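Local coordinates for protein positive phenol-degradative gene regulator (Ralstonia sp. E2, PDB 5FRY) that senses phenols through this N-terminal domain and activates transcription of phenol-degradation genes, probably as an ATP-dependent enhancer-binding protein, at residues L129-D137 and P149-Y157. Numbering follows the deposited sequence.
Sequences LWEDSFEGD and PVCWMQIGY. With ZN (zinc ion), chain C; ERH (3,4-dimethylphenol), chain D.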
ATOM      1  N   LEU A 129      21.750  -7.606   1.869  1.00 38.12           N
ATOM      2  CA  LEU A 129      21.059  -8.382   2.883  1.00 36.80           C
ATOM      3  C   LEU A 129      19.701  -7.752   3.187  1.00 34.87           C
ATOM      4  O   LEU A 129      19.602  -6.532   3.371  1.00 38.60           O
ATOM      5  CB  LEU A 129      21.902  -8.458   4.151  1.00 37.63           C
ATOM      6  CG  LEU A 129      21.187  -8.886   5.435  1.00 40.29           C
ATOM      7  CD1 LEU A 129      21.141 -10.408   5.525  1.00 40.05           C
ATOM      8  CD2 LEU A 129      21.859  -8.291   6.664  1.00 46.77           C
ATOM      9  N   TRP A 130      18.664  -8.579   3.242  1.00 36.58           N
ATOM     10  CA  TRP A 130      17.329  -8.120   3.614  1.00 29.89           C
ATOM     11  C   TRP A 130      16.887  -8.765   4.918  1.00 32.82           C
ATOM     12  O   TRP A 130      16.778  -9.975   4.982  1.00 34.74           O
ATOM     13  CB  TRP A 130      16.308  -8.456   2.527  1.00 29.68           C
ATOM     14  CG  TRP A 130      16.248  -7.477   1.363  1.00 26.68           C
ATOM     15  CD1 TRP A 130      16.836  -6.254   1.285  1.00 30.05           C
ATOM     16  CD2 TRP A 130      15.559  -7.677   0.122  1.00 26.48           C
ATOM     17  NE1 TRP A 130      16.555  -5.669   0.060  1.00 30.89           N
ATOM     18  CE2 TRP A 130      15.793  -6.537  -0.677  1.00 28.86           C
ATOM     19  CE3 TRP A 130      14.791  -8.718  -0.404  1.00 25.44           C
ATOM     20  CZ2 TRP A 130      15.229  -6.389  -1.941  1.00 25.89           C
ATOM     21  CZ3 TRP A 130      14.271  -8.581  -1.692  1.00 31.02           C
ATOM     22  CH2 TRP A 130      14.470  -7.413  -2.428  1.00 25.12           C
ATOM     23  N   GLU A 131      16.613  -7.959   5.938  1.00 34.21           N
ATOM     24  CA  GLU A 131      16.068  -8.490   7.182  1.00 38.33           C
ATOM     25  C   GLU A 131      14.653  -7.989   7.449  1.00 40.90           C
ATOM     26  O   GLU A 131      14.335  -6.802   7.243  1.00 41.23           O
ATOM     27  CB  GLU A 131      16.989  -8.128   8.347  1.00 42.03           C
ATOM     28  CG  GLU A 131      18.384  -8.715   8.211  1.00 43.85           C
ATOM     29  CD  GLU A 131      19.290  -8.327   9.361  1.00 45.77           C
ATOM     30  OE1 GLU A 131      19.272  -9.026  10.400  1.00 58.04           O
ATOM     31  OE2 GLU A 131      20.015  -7.316   9.227  1.00 49.99           O
ATOM     32  N   ASP A 132      13.807  -8.910   7.904  1.00 44.58           N
ATOM     33  CA  ASP A 132      12.429  -8.603   8.249  1.00 40.81           C
ATOM     34  C   ASP A 132      11.666  -8.097   7.034  1.00 41.52           C
ATOM     35  O   ASP A 132      10.849  -7.190   7.153  1.00 41.58           O
ATOM     36  CB  ASP A 132      12.370  -7.564   9.366  1.00 44.04           C
ATOM     37  CG  ASP A 132      12.971  -8.064  10.663  1.00 51.26           C
ATOM     38  OD1 ASP A 132      12.909  -9.289  10.925  1.00 51.09           O
ATOM     39  OD2 ASP A 132      13.510  -7.222  11.418  1.00 52.93           O
ATOM     40  N   SER A 133      11.946  -8.680   5.868  1.00 39.24           N
ATOM     41  CA  SER A 133      11.226  -8.302   4.666  1.00 39.94           C
ATOM     42  C   SER A 133       9.743  -8.525   4.940  1.00 38.08           C
ATOM     43  O   SER A 133       9.351  -9.569   5.456  1.00 37.61           O
ATOM     44  CB  SER A 133      11.700  -9.097   3.452  1.00 44.60           C
ATOM     45  OG  SER A 133      11.052 -10.346   3.383  1.00 44.36           O
ATOM     46  N   PHE A 134       8.922  -7.529   4.636  1.00 31.27           N
ATOM     47  CA  PHE A 134       7.504  -7.654   4.954  1.00 32.37           C
ATOM     48  C   PHE A 134       6.857  -8.653   4.011  1.00 28.17           C
ATOM     49  O   PHE A 134       5.935  -9.377   4.369  1.00 32.83           O
ATOM     50  CB  PHE A 134       6.795  -6.310   4.837  1.00 32.50           C
ATOM     51  CG  PHE A 134       6.204  -6.072   3.485  1.00 33.53           C
ATOM     52  CD1 PHE A 134       6.993  -5.606   2.446  1.00 32.79           C
ATOM     53  CD2 PHE A 134       4.875  -6.369   3.231  1.00 31.51           C
ATOM     54  CE1 PHE A 134       6.464  -5.406   1.191  1.00 30.52           C
ATOM     55  CE2 PHE A 134       4.335  -6.178   1.965  1.00 34.89           C
ATOM     56  CZ  PHE A 134       5.127  -5.699   0.948  1.00 34.84           C
ATOM     57  N   GLU A 135       7.347  -8.697   2.780  1.00 33.13           N
ATOM     58  CA  GLU A 135       6.648  -9.413   1.730  1.00 28.23           C
ATOM     59  C   GLU A 135       6.785 -10.924   1.936  1.00 36.23           C
ATOM     60  O   GLU A 135       5.818 -11.691   1.732  1.00 33.39           O
ATOM     61  CB  GLU A 135       7.182  -8.985   0.363  1.00 29.82           C
ATOM     62  CG  GLU A 135       6.300  -9.411  -0.770  1.00 29.00           C
ATOM     63  CD  GLU A 135       6.768  -8.813  -2.070  1.00 26.94           C
ATOM     64  OE1 GLU A 135       7.853  -8.213  -2.051  1.00 29.50           O
ATOM     65  OE2 GLU A 135       6.063  -8.976  -3.088  1.00 30.59           O
ATOM     66  N   GLY A 136       7.966 -11.340   2.384  1.00 30.79           N
ATOM     67  CA  GLY A 136       8.219 -12.744   2.670  1.00 30.90           C
ATOM     68  C   GLY A 136       7.411 -13.175   3.889  1.00 36.90           C
ATOM     69  O   GLY A 136       6.837 -14.259   3.920  1.00 40.52           O
ATOM     70  N   ASP A 137       7.365 -12.301   4.888  1.00 38.80           N
ATOM     71  CA  ASP A 137       6.502 -12.465   6.060  1.00 38.00           C
ATOM     72  C   ASP A 137       5.037 -12.681   5.690  1.00 44.13           C
ATOM     73  O   ASP A 137       4.394 -13.580   6.223  1.00 44.11           O
ATOM     74  CB  ASP A 137       6.605 -11.242   6.975  1.00 40.80           C
ATOM     75  CG  ASP A 137       7.774 -11.315   7.927  1.00 44.94           C
ATOM     76  OD1 ASP A 137       8.747 -12.037   7.625  1.00 55.50           O
ATOM     77  OD2 ASP A 137       7.728 -10.644   8.979  1.00 45.67           O
ATOM     78  N   PRO A 149      11.678 -17.979  -4.197  1.00 41.95           N
ATOM     79  CA  PRO A 149      11.705 -16.573  -3.755  1.00 39.24           C
ATOM     80  C   PRO A 149      10.414 -15.805  -4.031  1.00 37.71           C
ATOM     81  O   PRO A 149       9.871 -15.826  -5.145  1.00 38.68           O
ATOM     82  CB  PRO A 149      12.870 -15.976  -4.552  1.00 36.75           C
ATOM     83  CG  PRO A 149      13.378 -17.126  -5.465  1.00 39.58           C
ATOM     84  CD  PRO A 149      12.969 -18.363  -4.780  1.00 41.79           C
ATOM     85  N   VAL A 150       9.947 -15.120  -2.994  1.00 31.30           N
ATOM     86  CA  VAL A 150       8.616 -14.528  -2.976  1.00 37.71           C
ATOM     87  C   VAL A 150       8.586 -13.006  -2.764  1.00 34.48           C
ATOM     88  O   VAL A 150       7.520 -12.404  -2.851  1.00 35.41           O
ATOM     89  CB  VAL A 150       7.739 -15.175  -1.854  1.00 37.20           C
ATOM     90  CG1 VAL A 150       7.537 -16.656  -2.114  1.00 41.78           C
ATOM     91  CG2 VAL A 150       8.378 -14.964  -0.505  1.00 38.94           C
ATOM     92  N   CYS A 151       9.721 -12.373  -2.468  1.00 36.69           N
ATOM     93  CA  CYS A 151       9.701 -10.913  -2.258  1.00 34.17           C
ATOM     94  C   CYS A 151       9.681 -10.120  -3.581  1.00 32.19           C
ATOM     95  O   CYS A 151      10.573  -9.325  -3.865  1.00 29.85           O
ATOM     96  CB  CYS A 151      10.881 -10.496  -1.378  1.00 25.57           C
ATOM     97  SG  CYS A 151      10.796 -11.298   0.244  1.00 29.04           S
ATOM     98  N   TRP A 152       8.604 -10.318  -4.341  1.00 32.11           N
ATOM     99  CA  TRP A 152       8.402  -9.790  -5.680  1.00 27.53           C
ATOM    100  C   TRP A 152       8.422  -8.259  -5.836  1.00 31.69           C
ATOM    101  O   TRP A 152       9.156  -7.734  -6.692  1.00 30.18           O
ATOM    102  CB  TRP A 152       7.070 -10.320  -6.235  1.00 32.28           C
ATOM    103  CG  TRP A 152       6.953 -11.819  -6.156  1.00 41.50           C
ATOM    104  CD1 TRP A 152       7.979 -12.727  -6.162  1.00 38.71           C
ATOM    105  CD2 TRP A 152       5.743 -12.581  -6.037  1.00 37.26           C
ATOM    106  NE1 TRP A 152       7.479 -14.006  -6.071  1.00 41.51           N
ATOM    107  CE2 TRP A 152       6.112 -13.943  -5.988  1.00 41.01           C
ATOM    108  CE3 TRP A 152       4.386 -12.245  -5.969  1.00 40.88           C
ATOM    109  CZ2 TRP A 152       5.166 -14.965  -5.875  1.00 36.91           C
ATOM    110  CZ3 TRP A 152       3.452 -13.265  -5.856  1.00 40.55           C
ATOM    111  CH2 TRP A 152       3.846 -14.605  -5.813  1.00 42.67           C
ATOM    112  N   MET A 153       7.594  -7.559  -5.058  1.00 28.73           N
ATOM    113  CA  MET A 153       7.559  -6.097  -5.056  1.00 27.11           C
ATOM    114  C   MET A 153       8.849  -5.526  -4.523  1.00 26.68           C
ATOM    115  O   MET A 153       9.259  -4.447  -4.964  1.00 28.06           O
ATOM    116  CB  MET A 153       6.389  -5.566  -4.218  1.00 26.13           C
ATOM    117  CG  MET A 153       6.011  -4.103  -4.445  1.00 24.20           C
ATOM    118  SD  MET A 153       4.729  -3.623  -3.237  1.00 37.75           S
ATOM    119  CE  MET A 153       4.030  -5.197  -2.895  1.00 25.29           C
ATOM    120  N   GLN A 154       9.476  -6.207  -3.559  1.00 25.48           N
ATOM    121  CA  GLN A 154      10.744  -5.723  -3.034  1.00 27.55           C
ATOM    122  C   GLN A 154      11.803  -5.780  -4.112  1.00 26.87           C
ATOM    123  O   GLN A 154      12.611  -4.864  -4.235  1.00 30.41           O
ATOM    124  CB  GLN A 154      11.195  -6.527  -1.832  1.00 29.03           C
ATOM    125  CG  GLN A 154      10.371  -6.179  -0.590  1.00 24.51           C
ATOM    126  CD  GLN A 154      10.648  -7.089   0.562  1.00 32.61           C
ATOM    127  OE1 GLN A 154       9.821  -7.212   1.466  1.00 28.84           O
ATOM    128  NE2 GLN A 154      11.830  -7.718   0.565  1.00 36.23           N
ATOM    129  N   ILE A 155      11.799  -6.867  -4.875  1.00 23.67           N
ATOM    130  CA  ILE A 155      12.740  -7.023  -6.007  1.00 27.94           C
ATOM    131  C   ILE A 155      12.488  -6.021  -7.132  1.00 31.53           C
ATOM    132  O   ILE A 155      13.422  -5.388  -7.632  1.00 32.19           O
ATOM    133  CB  ILE A 155      12.670  -8.448  -6.602  1.00 30.10           C
ATOM    134  CG1 ILE A 155      13.400  -9.433  -5.692  1.00 34.52           C
ATOM    135  CG2 ILE A 155      13.237  -8.461  -8.019  1.00 29.09           C
ATOM    136  CD1 ILE A 155      14.885  -9.165  -5.588  1.00 32.21           C
ATOM    137  N   GLY A 156      11.223  -5.886  -7.539  1.00 31.42           N
ATOM    138  CA  GLY A 156      10.849  -4.916  -8.550  1.00 28.00           C
ATOM    139  C   GLY A 156      11.379  -3.537  -8.206  1.00 29.56           C
ATOM    140  O   GLY A 156      11.884  -2.790  -9.069  1.00 27.90           O
ATOM    141  N   TYR A 157      11.286  -3.217  -6.929  1.00 26.66           N
ATOM    142  CA  TYR A 157      11.711  -1.930  -6.408  1.00 28.30           C
ATOM    143  C   TYR A 157      13.212  -1.734  -6.605  1.00 29.21           C
ATOM    144  O   TYR A 157      13.636  -0.681  -7.124  1.00 27.51           O
ATOM    145  CB  TYR A 157      11.320  -1.801  -4.942  1.00 26.43           C
ATOM    146  CG  TYR A 157      11.757  -0.494  -4.320  1.00 25.24           C
ATOM    147  CD1 TYR A 157      13.111  -0.254  -4.034  1.00 28.15           C
ATOM    148  CD2 TYR A 157      10.835   0.517  -4.059  1.00 27.22           C
ATOM    149  CE1 TYR A 157      13.526   0.938  -3.489  1.00 26.39           C
ATOM    150  CE2 TYR A 157      11.239   1.715  -3.498  1.00 21.92           C
ATOM    151  CZ  TYR A 157      12.587   1.911  -3.206  1.00 31.02           C
ATOM    152  OH  TYR A 157      13.019   3.088  -2.633  1.00 28.69           O
TER
HETATM  153 ZN    ZN C1208      12.577 -12.599   0.227  1.00 37.96          ZN
HETATM  154  O01 ERH D1209      15.571  -2.621  -1.195  1.00 33.33           O
HETATM  155  C02 ERH D1209      18.924  -2.651  -2.937  1.00 38.02           C
HETATM  156  C03 ERH D1209      17.446  -0.959  -3.982  1.00 39.04           C
HETATM  157  C04 ERH D1209      18.761  -1.700  -3.877  1.00 40.55           C
HETATM  158  C05 ERH D1209      17.794  -2.978  -1.985  1.00 34.71           C
HETATM  159  C06 ERH D1209      16.438  -1.249  -3.135  1.00 37.10           C
HETATM  160  C07 ERH D1209      16.623  -2.317  -2.079  1.00 37.84           C
HETATM  161  C08 ERH D1209      20.239  -3.393  -2.831  1.00 40.86           C
HETATM  162  C09 ERH D1209      17.261   0.109  -5.038  1.00 38.61           C
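With CG trans to its backbone N (chi1 -166°), Glu-135 runs on extended, which delivers the carboxylate to the first turn of helix 152-166; Gln-154, with CG beside its backbone N (chi1 -74°), reaches back the other way. The two side chains trade bonds with each other's backbones: Glu-135 OE1 accepts from Gln-154 N at 3.0 Å, and in return Glu-135 N donates to Gln-154 OE1 over 3.2 Å. Glu-135 OE2 accepts from Met-153 N at 2.9 Å, nearly straight at 170°, and each carboxylate oxygen uses its syn lone pair. One backbone N-H for each oxygen holds the carboxylate's rotation. Arg-51 adds a salt bridge to OE2, and the helix N-terminus and Arg-51 would probably stabilise the charge of this buried carboxylate.

The other end of the Gln-154 amide, NE2, sits over one face of the Trp-130 indole, 3.3 Å from Trp-130 CE3, with amide and ring nearly perpendicular. Ile-155 CD1 packs against Trp-130 CH2 at 3.6 Å. Met-153 CE comes to the edge of the Phe-134 ring at CZ, 4.0 Å away.

Cys-151, the N-cap residue of helix 152-166, binds zinc through SG at 2.2 Å; Glu-174, Cys-177 and Cys-185 complete the site. Trp-130 NE1 gives a weak hydrogen bond to the dimethylphenol hydroxyl O01. This is a helix N-terminus held by a carboxylate, and with Cys-151 at its start and Tyr-157 further along, one helix serves both zinc site and phenol pocket in the V4R part of the sensory domain.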